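Local coordinates for monomethylamine corrinoid protein 1 (Methanosarcina barkeri, PDB 3EZX) that carries methyl groups on a bound corrinoid between the methyltransferases MtmB and MtbA in methanogenesis from monomethylamine, at residues H109-T114 against E202-A207; N119-V124 against K209-V214. All blocks are in the same frame, centred on the assembly; numbering follows the deposited sequence.

How the contacts relate
Contacts 1 and 2 are two neighbouring parts of the corrinoid-binding domain, their centres about 10 Å apart, and both use helix 204-213. Contact 1 sets the start of that helix against helix 107-118; contact 2 sets its last turns against the chain that leaves helix 107-118 and enters strand 122-125. The two also touch directly, Thr113 CG2 lying 3.4 Å from Ile123 CG2. Contact 1 is the one at the cofactor: the Val112 side chain is about 4 Å from the bound 5-hydroxybenzimidazolylcobamide, while Leu111 is about 11 Å, side chain to side chain, from His105, the probable axial cobalt ligand. In contact 2 the Ala211 side chain stays about 8 Å from the bound 5-hydroxybenzimidazolylcobamide.

Contact 1 of 2, residues H109-T114 against E202-A207; sequences HRLVTT and ENAAEA
In the Rossmann-like corrinoid-binding domain, Leu111 and Val112 of helix 107-118 pack on Ala204 and Ala207 in the first turn of helix 204-213, forming a buried helix-helix contact on the wall of the cofactor pocket. The backbones come close because small residues line one side: Val112 CA and Ala204 CA are only 4.6 Å apart, a spacing for which the lone methyl of alanine is well suited. Leu111, its CG anti to the backbone N (chi1 -175°), brings its branch point to 3.5 Å from Ala204 CB, and its CD2 lies alongside the same methyl. Val112 serves the next turn, where its CG1 meets Ala207 CB at 4.0 Å. Leu111 and Val112 also touch the 5-hydroxybenzimidazolylcobamide, so the same apolar residues join two helices and line the pocket; Leu111 leans on Leu82 of helix 61-82 as well. Glu202 and Asn203, just ahead of the second helix, touch the cofactor too. Asparagine suits this N-cap position because its short amide can turn back to a backbone N-H of the first turn: Asn203 OD1 accepts from Glu206 N at 2.8 Å, with an almost straight N-H...O angle of 175°.

Contact 2 of 2, residues N119-V124 against K209-V214; sequences NGFQIV and KVALEV
Phe121, on the chain between helix 107-118 and strand 122-125, reaches to Ala211 and Leu212 near the end of helix 204-213. Just before it Gly120, with a positive phi of 73° that glycine adopts easily, turns the chain toward the strand. The contact is tightest where Leu212 CD1 sits at the edge of the Phe121 ring, in its plane and nearest to CE1 at 3.3 Å. The Ala211 methyl comes instead from off the plane, its CB 4.0 Å from Phe121 CE1. Leu212 gets there by its side chain rather than its backbone: CG stands beside the backbone N (chi1 -80°), and the CD1 branch carries the contact across. Alanine suits position 211, where the helix faces the core and a single methyl can meet the ring as well as Leu116 of helix 107-118 and Leu148 of strand 147-152, both of which also touch Phe121. Were Phe121 replaced by an alanine, Leu212 CD1 and the Ala211 methyl would probably lose their aromatic neighbour, leaving a gap beside helix 204-213.

Toward the surface the packing is looser. Asn119, the first residue beyond helix 107-118, is partly exposed and meets only the Leu212 CD1 end, with its O at 3.9 Å and its CB farther off. On the helix, Lys209 and Glu213 are exposed, as suits charged residues on its outer side. A parallel sheet with helices packed on it, in which helix 107-118 links strands 94-99 and 122-125 as a beta-alpha-beta crossover, is typical of the Rossmann-like B12-binding fold.

Contact 1 of 2, residues H109-T114 against E202-A207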
ATOM      1  N   HIS A 109      -0.913   0.736   2.045  1.00 28.97           N
ATOM      2  CA  HIS A 109      -1.550  -0.568   2.233  1.00 27.84           C
ATOM      3  C   HIS A 109      -2.904  -0.567   1.527  1.00 35.51           C
ATOM      4  O   HIS A 109      -3.210  -1.489   0.773  1.00 43.11           O
ATOM      5  CB  HIS A 109      -1.749  -0.846   3.728  1.00 12.64           C
ATOM      6  CG  HIS A 109      -2.781  -1.879   4.032  1.00 24.39           C
ATOM      7  ND1 HIS A 109      -2.593  -3.223   3.770  1.00 27.95           N
ATOM      8  CD2 HIS A 109      -4.030  -1.771   4.551  1.00 22.77           C
ATOM      9  CE1 HIS A 109      -3.681  -3.885   4.109  1.00 37.72           C
ATOM     10  NE2 HIS A 109      -4.569  -3.030   4.583  1.00 23.58           N
ATOM     11  N   ARG A 110      -3.707   0.470   1.767  1.00 37.81           N
ATOM     12  CA  ARG A 110      -5.030   0.573   1.151  1.00 33.98           C
ATOM     13  C   ARG A 110      -4.962   0.678  -0.371  1.00 35.05           C
ATOM     14  O   ARG A 110      -5.849   0.182  -1.066  1.00 35.61           O
ATOM     15  CB  ARG A 110      -5.788   1.789   1.688  1.00 39.09           C
ATOM     16  CG  ARG A 110      -6.477   1.560   3.028  1.00 42.48           C
ATOM     17  CD  ARG A 110      -7.564   2.603   3.303  1.00 51.42           C
ATOM     18  NE  ARG A 110      -8.365   2.239   4.471  1.00 74.00           N
ATOM     19  CZ  ARG A 110      -9.449   2.889   4.886  1.00 86.59           C
ATOM     20  NH1 ARG A 110      -9.882   3.957   4.228  1.00 90.55           N
ATOM     21  NH2 ARG A 110     -10.105   2.467   5.961  1.00 86.38           N
ATOM     22  N   LEU A 111      -3.918   1.330  -0.875  1.00 37.57           N
ATOM     23  CA  LEU A 111      -3.750   1.498  -2.303  1.00 38.01           C
ATOM     24  C   LEU A 111      -3.440   0.163  -2.991  1.00 36.83           C
ATOM     25  O   LEU A 111      -4.034  -0.172  -4.020  1.00 42.05           O
ATOM     26  CB  LEU A 111      -2.635   2.500  -2.580  1.00 38.48           C
ATOM     27  CG  LEU A 111      -2.390   2.885  -4.044  1.00 38.03           C
ATOM     28  CD1 LEU A 111      -3.677   3.398  -4.694  1.00 32.23           C
ATOM     29  CD2 LEU A 111      -1.308   3.937  -4.082  1.00 43.98           C
ATOM     30  N   VAL A 112      -2.514  -0.600  -2.423  1.00 28.46           N
ATOM     31  CA  VAL A 112      -2.154  -1.889  -2.989  1.00 30.37           C
ATOM     32  C   VAL A 112      -3.347  -2.844  -2.950  1.00 33.48           C
ATOM     33  O   VAL A 112      -3.610  -3.554  -3.922  1.00 38.43           O
ATOM     34  CB  VAL A 112      -1.006  -2.561  -2.209  1.00 32.02           C
ATOM     35  CG1 VAL A 112      -0.827  -3.971  -2.706  1.00 27.69           C
ATOM     36  CG2 VAL A 112       0.289  -1.758  -2.358  1.00 33.75           C
ATOM     37  N   THR A 113      -4.045  -2.877  -1.811  1.00 40.71           N
ATOM     38  CA  THR A 113      -5.225  -3.742  -1.607  1.00 43.74           C
ATOM     39  C   THR A 113      -6.294  -3.414  -2.645  1.00 45.63           C
ATOM     40  O   THR A 113      -7.031  -4.296  -3.087  1.00 59.68           O
ATOM     41  CB  THR A 113      -5.885  -3.560  -0.177  1.00 38.76           C
ATOM     42  OG1 THR A 113      -4.905  -3.750   0.855  1.00 36.68           O
ATOM     43  CG2 THR A 113      -7.018  -4.591   0.014  1.00 15.72           C
ATOM     44  N   THR A 114      -6.394  -2.136  -3.002  1.00 44.75           N
ATOM     45  CA  THR A 114      -7.392  -1.726  -3.970  1.00 43.59           C
ATOM     46  C   THR A 114      -6.985  -2.247  -5.334  1.00 38.93           C
ATOM     47  O   THR A 114      -7.802  -2.816  -6.051  1.00 28.23           O
ATOM     48  CB  THR A 114      -7.547  -0.195  -4.040  1.00 45.93           C
ATOM     49  OG1 THR A 114      -8.084   0.299  -2.808  1.00 35.87           O
ATOM     50  CG2 THR A 114      -8.467   0.183  -5.181  1.00 42.31           C
ATOM     51  N   GLU A 202       7.201  -1.528  -5.527  1.00 63.97           N
ATOM     52  CA  GLU A 202       7.524  -0.174  -5.105  1.00 60.40           C
ATOM     53  C   GLU A 202       6.311   0.731  -5.200  1.00 52.48           C
ATOM     54  O   GLU A 202       6.334   1.855  -4.710  1.00 64.14           O
ATOM     55  CB  GLU A 202       8.665   0.381  -5.953  1.00 67.69           C
ATOM     56  CG  GLU A 202       9.973  -0.370  -5.770  1.00 81.67           C
ATOM     57  CD  GLU A 202      11.036   0.063  -6.762  1.00 91.40           C
ATOM     58  OE1 GLU A 202      11.358   1.271  -6.805  1.00 91.40           O
ATOM     59  OE2 GLU A 202      11.551  -0.807  -7.501  1.00 91.40           O
ATOM     60  N   ASN A 203       5.255   0.241  -5.837  1.00 47.83           N
ATOM     61  CA  ASN A 203       4.023   1.007  -5.972  1.00 51.28           C
ATOM     62  C   ASN A 203       2.842   0.096  -6.270  1.00 49.19           C
ATOM     63  O   ASN A 203       3.021  -1.078  -6.591  1.00 42.51           O
ATOM     64  CB  ASN A 203       4.156   2.078  -7.063  1.00 67.67           C
ATOM     65  CG  ASN A 203       4.605   1.512  -8.394  1.00 71.63           C
ATOM     66  OD1 ASN A 203       3.945   0.648  -8.974  1.00 64.87           O
ATOM     67  ND2 ASN A 203       5.733   2.003  -8.892  1.00 76.21           N
ATOM     68  N   ALA A 204       1.638   0.643  -6.148  1.00 44.47           N
ATOM     69  CA  ALA A 204       0.420  -0.115  -6.386  1.00 43.82           C
ATOM     70  C   ALA A 204       0.480  -0.832  -7.722  1.00 50.81           C
ATOM     71  O   ALA A 204       0.245  -2.038  -7.802  1.00 59.04           O
ATOM     72  CB  ALA A 204      -0.791   0.814  -6.345  1.00 34.23           C
ATOM     73  N   ALA A 205       0.803  -0.080  -8.769  1.00 54.74           N
ATOM     74  CA  ALA A 205       0.890  -0.623 -10.118  1.00 59.47           C
ATOM     75  C   ALA A 205       1.725  -1.900 -10.209  1.00 57.59           C
ATOM     76  O   ALA A 205       1.212  -2.965 -10.560  1.00 55.03           O
ATOM     77  CB  ALA A 205       1.454   0.435 -11.063  1.00 69.99           C
ATOM     78  N   GLU A 206       3.012  -1.787  -9.899  1.00 53.04           N
ATOM     79  CA  GLU A 206       3.916  -2.926  -9.965  1.00 54.52           C
ATOM     80  C   GLU A 206       3.449  -4.039  -9.038  1.00 62.66           C
ATOM     81  O   GLU A 206       3.552  -5.222  -9.369  1.00 70.58           O
ATOM     82  CB  GLU A 206       5.328  -2.494  -9.582  1.00 56.69           C
ATOM     83  CG  GLU A 206       6.416  -3.249 -10.311  1.00 65.89           C
ATOM     84  CD  GLU A 206       7.795  -2.727  -9.978  1.00 83.02           C
ATOM     85  OE1 GLU A 206       8.256  -2.948  -8.837  1.00 81.94           O
ATOM     86  OE2 GLU A 206       8.413  -2.085 -10.855  1.00 91.40           O
ATOM     87  N   ALA A 207       2.937  -3.653  -7.875  1.00 61.96           N
ATOM     88  CA  ALA A 207       2.449  -4.618  -6.904  1.00 53.55           C
ATOM     89  C   ALA A 207       1.463  -5.558  -7.582  1.00 51.77           C
ATOM     90  O   ALA A 207       1.546  -6.774  -7.428  1.00 51.19           O
ATOM     91  CB  ALA A 207       1.779  -3.896  -5.744  1.00 54.60           C
TER

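Contact 2 of 2, residues N119-V124 against K209-V214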
ATOM      1  N   ASN A 119      -7.518  -6.164 -10.024  1.00 42.63           N
ATOM      2  CA  ASN A 119      -6.782  -6.963 -10.988  1.00 46.04           C
ATOM      3  C   ASN A 119      -7.052  -8.453 -10.806  1.00 49.74           C
ATOM      4  O   ASN A 119      -6.136  -9.279 -10.858  1.00 46.48           O
ATOM      5  CB  ASN A 119      -5.285  -6.683 -10.883  1.00 46.13           C
ATOM      6  CG  ASN A 119      -4.893  -5.408 -11.585  1.00 56.86           C
ATOM      7  OD1 ASN A 119      -5.137  -5.247 -12.780  1.00 67.95           O
ATOM      8  ND2 ASN A 119      -4.284  -4.491 -10.850  1.00 73.93           N
ATOM      9  N   GLY A 120      -8.322  -8.779 -10.582  1.00 51.47           N
ATOM     10  CA  GLY A 120      -8.735 -10.160 -10.426  1.00 55.02           C
ATOM     11  C   GLY A 120      -8.364 -10.882  -9.148  1.00 59.61           C
ATOM     12  O   GLY A 120      -7.974 -12.047  -9.189  1.00 69.44           O
ATOM     13  N   PHE A 121      -8.480 -10.209  -8.011  1.00 55.12           N
ATOM     14  CA  PHE A 121      -8.164 -10.841  -6.735  1.00 49.81           C
ATOM     15  C   PHE A 121      -9.296 -10.671  -5.742  1.00 48.34           C
ATOM     16  O   PHE A 121      -9.982  -9.650  -5.739  1.00 50.68           O
ATOM     17  CB  PHE A 121      -6.902 -10.243  -6.112  1.00 39.31           C
ATOM     18  CG  PHE A 121      -5.635 -10.930  -6.510  1.00 43.66           C
ATOM     19  CD1 PHE A 121      -4.930 -10.523  -7.635  1.00 42.04           C
ATOM     20  CD2 PHE A 121      -5.132 -11.978  -5.746  1.00 41.64           C
ATOM     21  CE1 PHE A 121      -3.732 -11.143  -7.989  1.00 44.36           C
ATOM     22  CE2 PHE A 121      -3.936 -12.606  -6.093  1.00 47.90           C
ATOM     23  CZ  PHE A 121      -3.237 -12.188  -7.216  1.00 41.43           C
ATOM     24  N   GLN A 122      -9.505 -11.685  -4.910  1.00 50.72           N
ATOM     25  CA  GLN A 122     -10.529 -11.590  -3.885  1.00 45.16           C
ATOM     26  C   GLN A 122      -9.758 -11.013  -2.711  1.00 40.20           C
ATOM     27  O   GLN A 122      -8.635 -11.435  -2.427  1.00 39.07           O
ATOM     28  CB  GLN A 122     -11.091 -12.958  -3.521  1.00 47.82           C
ATOM     29  CG  GLN A 122     -12.249 -12.861  -2.550  1.00 66.07           C
ATOM     30  CD  GLN A 122     -12.495 -14.153  -1.803  1.00 80.38           C
ATOM     31  OE1 GLN A 122     -13.410 -14.244  -0.982  1.00 82.63           O
ATOM     32  NE2 GLN A 122     -11.673 -15.163  -2.079  1.00 85.38           N
ATOM     33  N   ILE A 123     -10.354 -10.050  -2.028  1.00 43.23           N
ATOM     34  CA  ILE A 123      -9.667  -9.398  -0.932  1.00 44.95           C
ATOM     35  C   ILE A 123     -10.059  -9.796   0.482  1.00 42.99           C
ATOM     36  O   ILE A 123     -11.221 -10.076   0.773  1.00 43.43           O
ATOM     37  CB  ILE A 123      -9.802  -7.861  -1.067  1.00 40.75           C
ATOM     38  CG1 ILE A 123      -9.140  -7.404  -2.369  1.00 47.14           C
ATOM     39  CG2 ILE A 123      -9.173  -7.163   0.119  1.00 47.52           C
ATOM     40  CD1 ILE A 123      -7.705  -7.880  -2.531  1.00 31.74           C
ATOM     41  N   VAL A 124      -9.049  -9.826   1.346  1.00 42.62           N
ATOM     42  CA  VAL A 124      -9.202 -10.123   2.766  1.00 45.36           C
ATOM     43  C   VAL A 124      -8.280  -9.116   3.458  1.00 46.63           C
ATOM     44  O   VAL A 124      -7.097  -9.382   3.681  1.00 48.89           O
ATOM     45  CB  VAL A 124      -8.757 -11.555   3.114  1.00 44.49           C
ATOM     46  CG1 VAL A 124      -8.968 -11.816   4.602  1.00 36.88           C
ATOM     47  CG2 VAL A 124      -9.556 -12.550   2.307  1.00 48.90           C
ATOM     48  N   LYS A 209       1.111  -6.204 -10.847  1.00 49.79           N
ATOM     49  CA  LYS A 209       1.805  -7.039 -11.817  1.00 55.08           C
ATOM     50  C   LYS A 209       2.521  -8.186 -11.116  1.00 56.57           C
ATOM     51  O   LYS A 209       2.296  -9.351 -11.439  1.00 65.24           O
ATOM     52  CB  LYS A 209       2.827  -6.225 -12.616  1.00 61.96           C
ATOM     53  CG  LYS A 209       2.235  -5.379 -13.727  1.00 73.92           C
ATOM     54  CD  LYS A 209       3.336  -4.761 -14.578  1.00 83.20           C
ATOM     55  CE  LYS A 209       2.767  -3.968 -15.746  1.00 87.61           C
ATOM     56  NZ  LYS A 209       3.850  -3.373 -16.583  1.00 83.85           N
ATOM     57  N   VAL A 210       3.383  -7.856 -10.159  1.00 45.65           N
ATOM     58  CA  VAL A 210       4.120  -8.878  -9.430  1.00 41.61           C
ATOM     59  C   VAL A 210       3.179  -9.902  -8.817  1.00 40.72           C
ATOM     60  O   VAL A 210       3.445 -11.101  -8.857  1.00 40.32           O
ATOM     61  CB  VAL A 210       4.985  -8.265  -8.313  1.00 49.60           C
ATOM     62  CG1 VAL A 210       5.582  -9.375  -7.452  1.00 28.82           C
ATOM     63  CG2 VAL A 210       6.094  -7.408  -8.929  1.00 37.33           C
ATOM     64  N   ALA A 211       2.075  -9.431  -8.252  1.00 46.21           N
ATOM     65  CA  ALA A 211       1.102 -10.333  -7.647  1.00 56.99           C
ATOM     66  C   ALA A 211       0.663 -11.392  -8.655  1.00 59.11           C
ATOM     67  O   ALA A 211       0.606 -12.577  -8.331  1.00 71.61           O
ATOM     68  CB  ALA A 211      -0.112  -9.552  -7.151  1.00 50.42           C
ATOM     69  N   LEU A 212       0.361 -10.955  -9.875  1.00 58.72           N
ATOM     70  CA  LEU A 212      -0.077 -11.860 -10.932  1.00 57.58           C
ATOM     71  C   LEU A 212       1.034 -12.821 -11.350  1.00 56.70           C
ATOM     72  O   LEU A 212       0.838 -14.035 -11.347  1.00 53.67           O
ATOM     73  CB  LEU A 212      -0.566 -11.058 -12.146  1.00 52.81           C
ATOM     74  CG  LEU A 212      -1.984 -10.475 -12.096  1.00 51.99           C
ATOM     75  CD1 LEU A 212      -2.298  -9.912 -10.725  1.00 64.45           C
ATOM     76  CD2 LEU A 212      -2.103  -9.394 -13.153  1.00 49.60           C
ATOM     77  N   GLU A 213       2.199 -12.278 -11.695  1.00 56.31           N
ATOM     78  CA  GLU A 213       3.332 -13.094 -12.119  1.00 66.41           C
ATOM     79  C   GLU A 213       3.650 -14.191 -11.113  1.00 71.58           C
ATOM     80  O   GLU A 213       3.885 -15.344 -11.489  1.00 80.89           O
ATOM     81  CB  GLU A 213       4.577 -12.225 -12.321  1.00 69.97           C
ATOM     82  CG  GLU A 213       4.501 -11.278 -13.507  1.00 85.05           C
ATOM     83  CD  GLU A 213       5.689 -10.334 -13.572  1.00 89.83           C
ATOM     84  OE1 GLU A 213       6.842 -10.817 -13.609  1.00 91.40           O
ATOM     85  OE2 GLU A 213       5.466  -9.104 -13.584  1.00 88.94           O
ATOM     86  N   VAL A 214       3.660 -13.839  -9.832  1.00 74.33           N
ATOM     87  CA  VAL A 214       3.960 -14.820  -8.797  1.00 73.68           C
ATOM     88  C   VAL A 214       2.850 -15.874  -8.756  1.00 74.34           C
ATOM     89  O   VAL A 214       2.791 -16.698  -7.845  1.00 65.36           O
ATOM     90  CB  VAL A 214       4.089 -14.148  -7.423  1.00 76.52           C
ATOM     91  CG1 VAL A 214       4.508 -15.164  -6.386  1.00 83.01           C
ATOM     92  CG2 VAL A 214       5.117 -13.022  -7.484  1.00 74.98           C
TER